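Local atomic coordinates of phage terminase large subunit (PDB entry 7KS4), a protein that probably acts as the ATP-driven motor that packs viral DNA into empty capsids and as the endonuclease that cuts the genome, the ATPase domain being the part present here. Residues 85-88 / 89-93. Sequence-based numbering, arbitrary orientation.
Sequences VVEK and VERLA
Glu87 and Arg91, one turn apart near the C-terminal end of helix 75-92, form an i to i+4 salt bridge on an exposed side of the helix. Arg91 NE gives its hydrogen to Glu87 OE2 at 3.0 Å in a nearly straight bond, reaching that oxygen on its syn side and slightly out of the carboxylate plane. The oxygen sits at the edge of the guanidinium, and the two flat groups are nearly coplanar, 21° apart. Glu87 leaves the helix with CG anti to its N and then bends at chi2 (-80°), which swings the carboxylate along the axis to the next turn. Arg91 folds at chi3 (55°), bringing NE round to OE2, while NH1 remains 3.6 Å from Glu87 OE1 and instead donates to the carbonyl O of Leu19 in helix 13-19.

Lys88 runs beside Arg91, with its CG 4.1 Å from Arg91 NH1, and its NZ reaches Glu50, a residue of the ADP site, in a salt bridge. On the buried side, Val85 CG1 packs against Val89 CG2 at 3.8 Å, both side chains also resting on Leu110 of strand 109-115. Glu90 is exposed, and its carboxylate lies alongside the methyl CG1 of Val86 in a van der Waals contact, OE2 to CG1 3.8 Å; both residues touch Leu103 of strand 99-104. The regular i to i+4 backbone bonds, such as Glu90 N to Val86 O at 2.8 Å, underlie these pairings.

Lys88 NZ and Arg91 NH1, two like charges, stay 5.2 Å apart without touching. Each cation has its own acidic partner, Glu87 for Arg91 and Glu50 for Lys88, which probably eases their repulsion, and the second pair ties Lys88 to helix 48-62, which follows the nucleotide-binding P-loop.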
loop_
_atom_site.group_PDB
_atom_site.type_symbol
_atom_site.label_atom_id
_atom_site.label_comp_id
_atom_site.label_asym_id
_atom_site.label_seq_id
_atom_site.Cartn_x
_atom_site.Cartn_y
_atom_site.Cartn_z
ATOM N N VAL A 85 -3.667 -2.055 -10.048
ATOM C CA VAL A 85 -4.969 -2.497 -9.556
ATOM C C VAL A 85 -5.939 -2.650 -10.721
ATOM O O VAL A 85 -6.691 -3.626 -10.797
ATOM C CB VAL A 85 -5.501 -1.520 -8.492
ATOM C CG1 VAL A 85 -6.901 -1.910 -8.056
ATOM C CG2 VAL A 85 -4.564 -1.496 -7.273
ATOM N N VAL A 86 -5.926 -1.691 -11.650
ATOM C CA VAL A 86 -6.807 -1.756 -12.815
ATOM C C VAL A 86 -6.606 -3.068 -13.566
ATOM O O VAL A 86 -7.560 -3.824 -13.787
ATOM C CB VAL A 86 -6.580 -0.546 -13.738
ATOM C CG1 VAL A 86 -7.350 -0.715 -15.049
ATOM C CG2 VAL A 86 -7.014 0.737 -13.042
ATOM N N GLU A 87 -5.369 -3.348 -13.993
ATOM C CA GLU A 87 -5.117 -4.574 -14.754
ATOM C C GLU A 87 -5.654 -5.789 -14.012
ATOM O O GLU A 87 -6.354 -6.633 -14.591
ATOM C CB GLU A 87 -3.620 -4.752 -15.030
ATOM C CG GLU A 87 -3.288 -5.921 -15.979
ATOM C CD GLU A 87 -3.285 -7.288 -15.294
ATOM O OE1 GLU A 87 -2.938 -7.355 -14.094
ATOM O OE2 GLU A 87 -3.631 -8.295 -15.957
ATOM N N LYS A 88 -5.330 -5.894 -12.721
ATOM C CA LYS A 88 -5.719 -7.068 -11.948
ATOM C C LYS A 88 -7.230 -7.153 -11.793
ATOM O O LYS A 88 -7.807 -8.241 -11.898
ATOM C CB LYS A 88 -5.045 -7.038 -10.575
ATOM C CG LYS A 88 -3.532 -7.118 -10.641
ATOM C CD LYS A 88 -2.898 -7.021 -9.257
ATOM C CE LYS A 88 -1.466 -7.528 -9.277
ATOM N NZ LYS A 88 -0.675 -6.912 -10.364
ATOM N N VAL A 89 -7.882 -6.021 -11.527
ATOM C CA VAL A 89 -9.328 -6.013 -11.328
ATOM C C VAL A 89 -10.047 -6.352 -12.629
ATOM O O VAL A 89 -11.012 -7.123 -12.641
ATOM C CB VAL A 89 -9.771 -4.645 -10.773
ATOM C CG1 VAL A 89 -11.270 -4.420 -10.965
ATOM C CG2 VAL A 89 -9.410 -4.522 -9.296
ATOM N N GLU A 90 -9.604 -5.773 -13.744
ATOM C CA GLU A 90 -10.273 -6.051 -15.010
ATOM C C GLU A 90 -10.096 -7.503 -15.429
ATOM O O GLU A 90 -11.005 -8.087 -16.033
ATOM C CB GLU A 90 -9.768 -5.087 -16.087
ATOM C CG GLU A 90 -10.408 -3.707 -15.953
ATOM C CD GLU A 90 -9.900 -2.699 -16.956
ATOM O OE1 GLU A 90 -8.963 -3.012 -17.722
ATOM O OE2 GLU A 90 -10.450 -1.580 -16.976
ATOM N N ARG A 91 -8.951 -8.108 -15.105
ATOM C CA ARG A 91 -8.744 -9.520 -15.404
ATOM C C ARG A 91 -9.536 -10.408 -14.452
ATOM O O ARG A 91 -10.235 -11.336 -14.882
ATOM C CB ARG A 91 -7.253 -9.848 -15.328
ATOM C CG ARG A 91 -6.947 -11.335 -15.354
ATOM C CD ARG A 91 -5.479 -11.586 -15.661
ATOM N NE ARG A 91 -4.596 -10.885 -14.728
ATOM C CZ ARG A 91 -4.226 -11.357 -13.541
ATOM N NH1 ARG A 91 -3.419 -10.642 -12.769
ATOM N NH2 ARG A 91 -4.656 -12.540 -13.122
ATOM N N LEU A 92 -9.430 -10.144 -13.147
ATOM C CA LEU A 92 -10.069 -11.006 -12.158
ATOM C C LEU A 92 -11.583 -11.011 -12.300
ATOM O O LEU A 92 -12.233 -12.016 -11.981
ATOM C CB LEU A 92 -9.684 -10.557 -10.749
ATOM C CG LEU A 92 -9.605 -11.685 -9.728
ATOM C CD1 LEU A 92 -8.392 -12.562 -10.024
ATOM C CD2 LEU A 92 -9.547 -11.111 -8.314
ATOM N N ALA A 93 -12.167 -9.902 -12.751
ATOM C CA ALA A 93 -13.614 -9.838 -12.891
ATOM C C ALA A 93 -14.148 -10.940 -13.789
ATOM O O ALA A 93 -15.319 -11.319 -13.651
ATOM C CB ALA A 93 -14.035 -8.467 -13.434
#